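Local coordinates for protein quercetin 2,3-dioxygenase (Escherichia coli, PDB 1TQ5) that cleaves the flavonol quercetin with molecular oxygen in vitro, releasing carbon monoxide, as a metal-dependent two-domain cupin of the pirin family whose physiological role is unknown, at residues A[23-27]-A[28-32]; A[83-86]-A[87-91]; A[144-147]-A[148-152]; A[165-168]-A[169-173]. One frame throughout, in Å; residues are numbered along the deposited sequence.

Contact 1 (A[23-27]-A[28-32]); sequences TFSFA and NYYDP
Ser-25 reaches across a tight reversal of the chain to Asp-31: its hydroxyl OG accepts the backbone N-H at 2.9 Å from Asp-31 N, almost straight at 177°. A first torsion that leaves OG opposite the carbonyl carbon (chi1 -54°) puts it there, and the same oxygen lies more loosely over one face of the Tyr-30 ring. Tyr-29 sends its ring the other way: CG lies anti to the backbone N (chi1 166°), and the ring edge meets the carbonyl O of Phe-24 in plane, CD2 to O 3.6 Å. The bend itself is a type II' turn from Phe-26 to Tyr-29, closed by Tyr-29 N to Phe-26 O at 2.7 Å. Replacing Ser-25 by alanine would probably leave the Asp-31 N-H without its acceptor and also cost the weak bond between OG and Phe-34 O. The loop runs from strand 18-22 to strand 40-48. Phe-24 points away from the bend and the ring end of Phe-26 leads off, onto Ile-43 and Val-42 of the latter; the Phe-26 side chain is about 7 Å from that of metal-binding His-59. Arg-5 NH2, from strand 2-5 in the other domain's sheet, is hydrogen-bonded to Tyr-29 OH.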
loop_
_atom_site.group_PDB
_atom_site.type_symbol
_atom_site.label_atom_id
_atom_site.label_comp_id
_atom_site.label_asym_id
_atom_site.label_seq_id
_atom_site.Cartn_x
_atom_site.Cartn_y
_atom_site.Cartn_z
ATOM N N THR A 23 -6.531 1.948 -7.601
ATOM C CA THR A 23 -7.487 1.068 -6.951
ATOM C C THR A 23 -8.742 1.842 -6.545
ATOM O O THR A 23 -9.847 1.301 -6.596
ATOM C CB THR A 23 -6.881 0.406 -5.707
ATOM O OG1 THR A 23 -5.856 -0.512 -6.111
ATOM C CG2 THR A 23 -7.951 -0.338 -4.923
ATOM N N PHE A 24 -8.559 3.099 -6.140
ATOM C CA PHE A 24 -9.664 3.963 -5.711
ATOM C C PHE A 24 -9.660 5.260 -6.508
ATOM O O PHE A 24 -8.656 5.614 -7.134
ATOM C CB PHE A 24 -9.529 4.352 -4.230
ATOM C CG PHE A 24 -9.404 3.188 -3.294
ATOM C CD1 PHE A 24 -10.498 2.383 -3.012
ATOM C CD2 PHE A 24 -8.180 2.886 -2.707
ATOM C CE1 PHE A 24 -10.383 1.292 -2.164
ATOM C CE2 PHE A 24 -8.051 1.795 -1.858
ATOM C CZ PHE A 24 -9.157 0.996 -1.586
ATOM N N SER A 25 -10.786 5.971 -6.459
ATOM C CA SER A 25 -10.921 7.251 -7.139
ATOM C C SER A 25 -9.662 8.062 -6.843
ATOM O O SER A 25 -9.270 8.217 -5.679
ATOM C CB SER A 25 -12.148 8.004 -6.616
ATOM O OG SER A 25 -13.315 7.208 -6.714
ATOM N N PHE A 26 -9.026 8.565 -7.891
ATOM C CA PHE A 26 -7.805 9.347 -7.741
ATOM C C PHE A 26 -7.772 10.473 -8.768
ATOM O O PHE A 26 -8.024 10.249 -9.952
ATOM C CB PHE A 26 -6.580 8.454 -7.944
ATOM C CG PHE A 26 -5.283 9.105 -7.554
ATOM C CD1 PHE A 26 -4.936 9.243 -6.214
ATOM C CD2 PHE A 26 -4.408 9.583 -8.521
ATOM C CE1 PHE A 26 -3.732 9.848 -5.847
ATOM C CE2 PHE A 26 -3.200 10.192 -8.162
ATOM C CZ PHE A 26 -2.866 10.323 -6.823
ATOM N N ALA A 27 -7.459 11.678 -8.311
ATOM C CA ALA A 27 -7.384 12.831 -9.202
ATOM C C ALA A 27 -8.641 12.927 -10.061
ATOM O O ALA A 27 -9.729 13.177 -9.546
ATOM C CB ALA A 27 -6.150 12.722 -10.085
ATOM N N ASN A 28 -8.485 12.709 -11.365
ATOM C CA ASN A 28 -9.604 12.781 -12.303
ATOM C C ASN A 28 -10.344 11.459 -12.512
ATOM O O ASN A 28 -11.307 11.395 -13.280
ATOM C CB ASN A 28 -9.119 13.305 -13.659
ATOM C CG ASN A 28 -8.579 14.721 -13.576
ATOM O OD1 ASN A 28 -9.266 15.631 -13.104
ATOM N ND2 ASN A 28 -7.346 14.915 -14.037
ATOM N N TYR A 29 -9.890 10.402 -11.845
ATOM C CA TYR A 29 -10.539 9.100 -11.962
ATOM C C TYR A 29 -11.541 8.944 -10.823
ATOM O O TYR A 29 -11.226 9.219 -9.669
ATOM C CB TYR A 29 -9.493 7.982 -11.908
ATOM C CG TYR A 29 -10.071 6.602 -11.686
ATOM C CD1 TYR A 29 -10.903 6.000 -12.639
ATOM C CD2 TYR A 29 -9.788 5.898 -10.516
ATOM C CE1 TYR A 29 -11.435 4.720 -12.424
ATOM C CE2 TYR A 29 -10.308 4.627 -10.292
ATOM C CZ TYR A 29 -11.128 4.041 -11.243
ATOM O OH TYR A 29 -11.629 2.784 -11.002
ATOM N N TYR A 30 -12.751 8.501 -11.149
ATOM C CA TYR A 30 -13.788 8.336 -10.132
ATOM C C TYR A 30 -14.487 6.988 -10.227
ATOM O O TYR A 30 -14.972 6.610 -11.288
ATOM C CB TYR A 30 -14.835 9.450 -10.273
ATOM C CG TYR A 30 -15.924 9.443 -9.218
ATOM C CD1 TYR A 30 -15.861 10.300 -8.119
ATOM C CD2 TYR A 30 -17.022 8.584 -9.322
ATOM C CE1 TYR A 30 -16.862 10.306 -7.152
ATOM C CE2 TYR A 30 -18.029 8.579 -8.361
ATOM C CZ TYR A 30 -17.943 9.445 -7.280
ATOM O OH TYR A 30 -18.936 9.454 -6.332
ATOM N N ASP A 31 -14.529 6.264 -9.114
ATOM C CA ASP A 31 -15.215 4.978 -9.065
ATOM C C ASP A 31 -16.276 5.105 -7.971
ATOM O O ASP A 31 -15.951 5.297 -6.799
ATOM C CB ASP A 31 -14.249 3.840 -8.721
ATOM C CG ASP A 31 -14.913 2.474 -8.804
ATOM O OD1 ASP A 31 -14.904 1.860 -9.891
ATOM O OD2 ASP A 31 -15.466 2.019 -7.784
ATOM N N PRO A 32 -17.561 4.995 -8.345
ATOM C CA PRO A 32 -18.700 5.100 -7.424
ATOM C C PRO A 32 -18.701 4.140 -6.233
ATOM O O PRO A 32 -19.224 4.470 -5.167
ATOM C CB PRO A 32 -19.903 4.893 -8.344
ATOM C CG PRO A 32 -19.364 3.970 -9.396
ATOM C CD PRO A 32 -18.014 4.589 -9.688
#

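Contact 2 (A[83-86]-A[87-91]); sequences EQVP and AGEFQ. With CD (cadmium ion), chain E.
Pro-86 and Glu-89 close a type II beta turn, the N-H of Glu-89 reaching back to Pro-86 O at 3.1 Å, with Gly-88 at the third position on a positive phi of 97°, a backbone shape in which a side chain would collide with the carbonyl O of the residue before. The Glu-89 side chain reaches back alongside the proline ring, OE1 3.3 Å from Pro-86 CD and OE2 3.4 Å from Pro-86 CG. Both oxygens grip a cadmium ion, OE1 at 2.5 Å and OE2 at 2.6 Å, which fixes the rotation of the carboxylate. A water also bound to the metal appears to bridge to the strand through Gln-84 O. This ion is separate from the one held by His-59 and His-101. Val-85 splits its two methyls: CG1 rests on Glu-89 CB at 3.6 Å, while CG2 meets the amide oxygen OE1 of Gln-91 at 3.5 Å. That oxygen has its polar partner in the Tyr-130 hydroxyl, and NE2 of the same amide bonds Thr-66. The Gln-91 side chain is about 4 Å from that of Glu-103, a metal ligand by similarity. The turn carries the chain from strand 82-86, which pairs with strand 72-77, into strand 90-94, which lies between strands 63-70 and 129-133 in another sheet of the N-terminal cupin domain.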
loop_
_atom_site.group_PDB
_atom_site.type_symbol
_atom_site.label_atom_id
_atom_site.label_comp_id
_atom_site.label_asym_id
_atom_site.label_seq_id
_atom_site.Cartn_x
_atom_site.Cartn_y
_atom_site.Cartn_z
ATOM N N GLU A 83 16.986 9.908 0.134
ATOM C CA GLU A 83 17.064 8.466 0.373
ATOM C C GLU A 83 16.762 7.607 -0.862
ATOM O O GLU A 83 15.921 7.961 -1.687
ATOM C CB GLU A 83 16.086 8.091 1.496
ATOM C CG GLU A 83 16.012 6.603 1.797
ATOM C CD GLU A 83 17.028 6.168 2.837
ATOM O OE1 GLU A 83 17.547 5.038 2.727
ATOM O OE2 GLU A 83 17.297 6.953 3.770
ATOM N N GLN A 84 17.458 6.481 -0.988
ATOM C CA GLN A 84 17.222 5.558 -2.095
ATOM C C GLN A 84 16.618 4.270 -1.541
ATOM O O GLN A 84 17.198 3.621 -0.669
ATOM C CB GLN A 84 18.518 5.259 -2.853
ATOM C CG GLN A 84 19.022 6.447 -3.660
ATOM C CD GLN A 84 19.872 6.038 -4.846
ATOM O OE1 GLN A 84 20.298 6.883 -5.632
ATOM N NE2 GLN A 84 20.122 4.738 -4.984
ATOM N N VAL A 85 15.443 3.918 -2.051
ATOM C CA VAL A 85 14.717 2.735 -1.598
ATOM C C VAL A 85 14.687 1.662 -2.678
ATOM O O VAL A 85 14.007 1.810 -3.694
ATOM C CB VAL A 85 13.266 3.123 -1.208
ATOM C CG1 VAL A 85 12.532 1.931 -0.608
ATOM C CG2 VAL A 85 13.297 4.280 -0.217
ATOM N N PRO A 86 15.426 0.556 -2.470
ATOM C CA PRO A 86 15.461 -0.527 -3.456
ATOM C C PRO A 86 14.233 -1.420 -3.370
ATOM O O PRO A 86 13.438 -1.307 -2.444
ATOM C CB PRO A 86 16.736 -1.267 -3.091
ATOM C CG PRO A 86 16.711 -1.190 -1.592
ATOM C CD PRO A 86 16.329 0.261 -1.340
ATOM N N ALA A 87 14.084 -2.306 -4.347
ATOM C CA ALA A 87 12.954 -3.217 -4.380
ATOM C C ALA A 87 12.917 -4.035 -3.098
ATOM O O ALA A 87 13.958 -4.460 -2.592
ATOM C CB ALA A 87 13.060 -4.134 -5.585
ATOM N N GLY A 88 11.715 -4.241 -2.573
ATOM C CA GLY A 88 11.560 -5.006 -1.350
ATOM C C GLY A 88 11.462 -4.133 -0.113
ATOM O O GLY A 88 11.047 -4.598 0.948
ATOM N N GLU A 89 11.835 -2.863 -0.236
ATOM C CA GLU A 89 11.781 -1.975 0.917
ATOM C C GLU A 89 10.587 -1.031 0.947
ATOM O O GLU A 89 9.863 -0.877 -0.037
ATOM C CB GLU A 89 13.083 -1.183 1.030
ATOM C CG GLU A 89 14.288 -2.071 1.309
ATOM C CD GLU A 89 15.531 -1.280 1.641
ATOM O OE1 GLU A 89 15.414 -0.055 1.865
ATOM O OE2 GLU A 89 16.624 -1.886 1.689
ATOM N N PHE A 90 10.395 -0.405 2.102
ATOM C CA PHE A 90 9.301 0.527 2.327
ATOM C C PHE A 90 9.856 1.870 2.773
ATOM O O PHE A 90 11.026 1.991 3.126
ATOM C CB PHE A 90 8.391 0.019 3.453
ATOM C CG PHE A 90 7.615 -1.226 3.119
ATOM C CD1 PHE A 90 6.355 -1.142 2.538
ATOM C CD2 PHE A 90 8.128 -2.480 3.422
ATOM C CE1 PHE A 90 5.612 -2.296 2.268
ATOM C CE2 PHE A 90 7.397 -3.636 3.156
ATOM C CZ PHE A 90 6.135 -3.544 2.579
ATOM N N GLN A 91 8.993 2.875 2.763
ATOM C CA GLN A 91 9.341 4.203 3.226
ATOM C C GLN A 91 7.997 4.811 3.589
ATOM O O GLN A 91 6.980 4.470 2.989
ATOM C CB GLN A 91 10.033 5.028 2.131
ATOM C CG GLN A 91 9.106 5.704 1.116
ATOM C CD GLN A 91 9.867 6.510 0.073
ATOM O OE1 GLN A 91 11.022 6.875 0.278
ATOM N NE2 GLN A 91 9.214 6.799 -1.047
HETATM CD CD CD E . 17.885 0.286 2.355
HETATM O O HOH W 1 17.250 2.782 1.842
#

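Contact 3 (A[144-147]-A[148-152])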
loop_
_atom_site.group_PDB
_atom_site.type_symbol
_atom_site.label_atom_id
_atom_site.label_comp_id
_atom_site.label_asym_id
_atom_site.label_seq_id
_atom_site.Cartn_x
_atom_site.Cartn_y
_atom_site.Cartn_z
ATOM N N VAL A 144 4.443 -4.348 9.121
ATOM C CA VAL A 144 5.101 -3.217 8.470
ATOM C C VAL A 144 4.746 -1.872 9.095
ATOM O O VAL A 144 5.623 -1.030 9.309
ATOM C CB VAL A 144 4.755 -3.180 6.966
ATOM C CG1 VAL A 144 5.417 -1.982 6.302
ATOM C CG2 VAL A 144 5.220 -4.472 6.301
ATOM N N LEU A 145 3.462 -1.665 9.369
ATOM C CA LEU A 145 2.999 -0.427 9.987
ATOM C C LEU A 145 2.174 -0.761 11.222
ATOM O O LEU A 145 1.492 -1.781 11.263
ATOM C CB LEU A 145 2.133 0.384 9.018
ATOM C CG LEU A 145 2.738 0.869 7.699
ATOM C CD1 LEU A 145 1.679 1.641 6.920
ATOM C CD2 LEU A 145 3.952 1.749 7.972
ATOM N N SER A 146 2.252 0.106 12.225
ATOM C CA SER A 146 1.513 -0.060 13.472
ATOM C C SER A 146 1.345 1.301 14.129
ATOM O O SER A 146 2.149 2.211 13.909
ATOM C CB SER A 146 2.262 -0.985 14.432
ATOM O OG SER A 146 2.199 -2.327 13.985
ATOM N N PRO A 147 0.294 1.461 14.945
ATOM C CA PRO A 147 0.045 2.735 15.627
ATOM C C PRO A 147 1.143 3.049 16.648
ATOM O O PRO A 147 1.465 4.209 16.891
ATOM C CB PRO A 147 -1.308 2.507 16.305
ATOM C CG PRO A 147 -1.952 1.431 15.471
ATOM C CD PRO A 147 -0.800 0.508 15.198
ATOM N N ASP A 148 1.715 2.005 17.239
ATOM C CA ASP A 148 2.759 2.170 18.248
ATOM C C ASP A 148 4.141 1.720 17.782
ATOM O O ASP A 148 5.097 1.737 18.557
ATOM C CB ASP A 148 2.383 1.398 19.512
ATOM C CG ASP A 148 1.945 -0.021 19.214
ATOM O OD1 ASP A 148 2.614 -0.696 18.403
ATOM O OD2 ASP A 148 0.932 -0.465 19.796
ATOM N N ALA A 149 4.238 1.312 16.521
ATOM C CA ALA A 149 5.498 0.858 15.946
ATOM C C ALA A 149 6.062 -0.349 16.686
ATOM O O ALA A 149 7.276 -0.480 16.846
ATOM C CB ALA A 149 6.513 1.998 15.948
ATOM N N ARG A 150 5.179 -1.237 17.129
ATOM C CA ARG A 150 5.595 -2.429 17.856
ATOM C C ARG A 150 6.224 -3.461 16.933
ATOM O O ARG A 150 6.070 -3.401 15.714
ATOM C CB ARG A 150 4.395 -3.067 18.562
ATOM C CG ARG A 150 3.395 -3.727 17.614
ATOM C CD ARG A 150 2.102 -4.094 18.336
ATOM N NE ARG A 150 1.091 -4.650 17.436
ATOM C CZ ARG A 150 1.133 -5.876 16.923
ATOM N NH1 ARG A 150 2.139 -6.688 17.220
ATOM N NH2 ARG A 150 0.172 -6.295 16.109
ATOM N N ASP A 151 6.925 -4.412 17.542
ATOM C CA ASP A 151 7.573 -5.512 16.836
ATOM C C ASP A 151 8.374 -5.136 15.599
ATOM O O ASP A 151 8.318 -5.830 14.584
ATOM C CB ASP A 151 6.531 -6.565 16.460
ATOM C CG ASP A 151 5.869 -7.185 17.675
ATOM O OD1 ASP A 151 6.556 -7.906 18.432
ATOM O OD2 ASP A 151 4.660 -6.946 17.879
ATOM N N GLY A 152 9.121 -4.044 15.680
ATOM C CA GLY A 152 9.945 -3.638 14.555
ATOM C C GLY A 152 9.233 -3.031 13.360
ATOM O O GLY A 152 9.826 -2.901 12.287
#
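Ser-146 and Arg-150 meet because two first torsions bring them to the same side of the bend: OG of Ser-146 stands opposite its own carbonyl carbon (chi1 -72°), and CG of Arg-150 sits between its backbone N and carbonyl carbon (chi1 71°). The touch is light, with Ser-146 OG 4.1 Å from Arg-150 CG, and the guanidinium group lies obliquely beyond it; OG also makes a weak hydrogen bond with Ser-153 OG. Asp-148 also holds its CG between N and the carbonyl carbon (chi1 48°), which curls the carboxylate back over the turn. From there OD1 accepts the N-H of Arg-150, a weak bond of 2.9 Å to N with a bent angle, and comes within 4.0 Å of Ser-146 CB. The backbone closure is also weak, Ala-149 N to Ser-146 O at 3.5 Å. Ala-149 itself runs through with a positive phi, which helps to turn the chain after Pro-147.

Beyond CG the arginine chain is extended as far as NE and delivers its charge to two acids. NH1 forms a salt bridge with Asp-151 OD2, which lies in the guanidinium plane at 2.6 Å, although the hydrogen bond within it is bent and weak. NH2 pairs with Glu-161. A classic beta bulge just before the bend sets Val-144 and Leu-145 together opposite Leu-162.

The Arg-150 to Glu-161 salt bridge thus links the loop to strand 161-167, while Asp-151 pairs with the arginine within the loop; the bonds across the bend itself are weak, in a surface contact away from the annotated metal sites.

Contact 4 (A[165-168]-A[169-173]); sequences WALL and KDEQS
Glu-171 and Leu-168 supply the hydrogen bonds of this bend. The carboxylate oxygen OE2 of Glu-171 takes the backbone N-H of Leu-168 at 2.7 Å from its N and 168°, approached on its anti side and about 32° out of the carboxylate plane. In the reverse direction Glu-171 N bonds Leu-168 O at 3.0 Å, the donor standing above the carbonyl plane. The side chain can reach so far back because CG is anti to the backbone N (chi1 174°) and the chain stays extended to its end. Ala-166 O, buried by the contact, has no partner in the model.

The second of these bonds closes a type II beta turn from Leu-168 to Glu-171, which joins strand 161-167 to strand 172-175 and so links two different sheets of the C-terminal cupin domain. Lys-169 N, within the turn, is held by Asp-220, and strand 213-217 pairs with the outgoing strand.

Van der Waals packing is made at two places. Leu-167 crosses the Glu-171 chain at about a right angle, its CD2 lying 3.6 Å from the aliphatic CG and 3.2 Å from the carboxylate OE1. Farther on, Trp-165 meets Ser-173, the ring atom CZ2 lying 3.2 Å from Ser-173 CB, an oblique approach to the indole. With an alanine at Glu-171 the Leu-168 N-H is likely to lose its acceptor and one side of Leu-167 its cover. Trp-165 is packed from strand 221-228 by Val-223 and Leu-225.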
loop_
_atom_site.group_PDB
_atom_site.type_symbol
_atom_site.label_atom_id
_atom_site.label_comp_id
_atom_site.label_asym_id
_atom_site.label_seq_id
_atom_site.Cartn_x
_atom_site.Cartn_y
_atom_site.Cartn_z
ATOM N N TRP A 165 2.486 -10.387 3.945
ATOM C CA TRP A 165 2.351 -11.820 4.156
ATOM C C TRP A 165 2.875 -12.649 2.986
ATOM O O TRP A 165 2.291 -12.645 1.901
ATOM C CB TRP A 165 0.868 -12.141 4.376
ATOM C CG TRP A 165 0.590 -13.212 5.380
ATOM C CD1 TRP A 165 1.326 -14.338 5.613
ATOM C CD2 TRP A 165 -0.534 -13.278 6.263
ATOM N NE1 TRP A 165 0.730 -15.102 6.588
ATOM C CE2 TRP A 165 -0.414 -14.475 7.004
ATOM C CE3 TRP A 165 -1.633 -12.442 6.502
ATOM C CZ2 TRP A 165 -1.353 -14.856 7.969
ATOM C CZ3 TRP A 165 -2.567 -12.821 7.462
ATOM C CH2 TRP A 165 -2.418 -14.019 8.183
ATOM N N ALA A 166 3.978 -13.357 3.204
ATOM C CA ALA A 166 4.538 -14.207 2.160
ATOM C C ALA A 166 4.056 -15.629 2.432
ATOM O O ALA A 166 4.220 -16.143 3.536
ATOM C CB ALA A 166 6.062 -14.147 2.179
ATOM N N LEU A 167 3.446 -16.255 1.432
ATOM C CA LEU A 167 2.937 -17.614 1.591
ATOM C C LEU A 167 3.421 -18.548 0.495
ATOM O O LEU A 167 3.390 -18.209 -0.684
ATOM C CB LEU A 167 1.404 -17.619 1.594
ATOM C CG LEU A 167 0.668 -16.900 2.723
ATOM C CD1 LEU A 167 -0.824 -17.002 2.478
ATOM C CD2 LEU A 167 1.025 -17.517 4.066
ATOM N N LEU A 168 3.868 -19.730 0.897
ATOM C CA LEU A 168 4.331 -20.730 -0.052
ATOM C C LEU A 168 3.099 -21.448 -0.586
ATOM O O LEU A 168 2.018 -21.352 -0.005
ATOM C CB LEU A 168 5.257 -21.732 0.645
ATOM C CG LEU A 168 6.569 -21.158 1.181
ATOM C CD1 LEU A 168 7.261 -22.190 2.058
ATOM C CD2 LEU A 168 7.455 -20.739 0.016
ATOM N N LYS A 169 3.262 -22.167 -1.688
ATOM C CA LYS A 169 2.157 -22.902 -2.282
ATOM C C LYS A 169 1.559 -23.861 -1.251
ATOM O O LYS A 169 2.283 -24.458 -0.454
ATOM C CB LYS A 169 2.653 -23.681 -3.502
ATOM C CG LYS A 169 1.564 -24.396 -4.282
ATOM C CD LYS A 169 2.142 -25.085 -5.507
ATOM C CE LYS A 169 1.050 -25.735 -6.346
ATOM N NZ LYS A 169 1.614 -26.465 -7.521
ATOM N N ASP A 170 0.236 -23.989 -1.264
ATOM C CA ASP A 170 -0.481 -24.867 -0.340
ATOM C C ASP A 170 -0.418 -24.451 1.130
ATOM O O ASP A 170 -0.853 -25.196 2.009
ATOM C CB ASP A 170 0.016 -26.309 -0.481
ATOM C CG ASP A 170 -0.520 -26.995 -1.726
ATOM O OD1 ASP A 170 -0.255 -26.508 -2.846
ATOM O OD2 ASP A 170 -1.210 -28.028 -1.582
ATOM N N GLU A 171 0.122 -23.269 1.402
ATOM C CA GLU A 171 0.205 -22.780 2.774
ATOM C C GLU A 171 -1.114 -22.109 3.139
ATOM O O GLU A 171 -1.881 -21.715 2.263
ATOM C CB GLU A 171 1.363 -21.789 2.921
ATOM C CG GLU A 171 1.447 -21.117 4.284
ATOM C CD GLU A 171 2.711 -20.289 4.461
ATOM O OE1 GLU A 171 2.852 -19.637 5.519
ATOM O OE2 GLU A 171 3.564 -20.295 3.546
ATOM N N GLN A 172 -1.384 -21.989 4.432
ATOM C CA GLN A 172 -2.622 -21.373 4.887
ATOM C C GLN A 172 -2.498 -20.776 6.282
ATOM O O GLN A 172 -1.792 -21.308 7.142
ATOM C CB GLN A 172 -3.746 -22.405 4.891
ATOM C CG GLN A 172 -3.388 -23.677 5.640
ATOM C CD GLN A 172 -4.600 -24.508 5.986
ATOM O OE1 GLN A 172 -5.461 -24.080 6.758
ATOM N NE2 GLN A 172 -4.679 -25.707 5.416
ATOM N N SER A 173 -3.195 -19.667 6.500
ATOM C CA SER A 173 -3.187 -19.004 7.795
ATOM C C SER A 173 -4.513 -18.316 8.068
ATOM O O SER A 173 -5.438 -18.387 7.259
ATOM C CB SER A 173 -2.046 -17.991 7.875
ATOM O OG SER A 173 -0.803 -18.645 8.052
#

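In the fold
The four contacts follow one another along the chain, contacts 1 and 2 in the N-terminal cupin domain and contacts 3 and 4 in the C-terminal one. Contact 1 stands apart: its centre is about 26 Å from that of contact 2 and about 32 Å from that of contact 4, and it lies on the opposite side of the chain's centre from contacts 2 and 3. Contacts 2 and 3 touch across the two domains, where Phe-90 CE2 packs 3.9 Å from Val-144 CG2, consistent with the face-to-face arrangement of the two domains. Contacts 3 and 4 have centres about 22 Å apart and both reach one sheet, through the neighbouring strands 141-146 and 161-167.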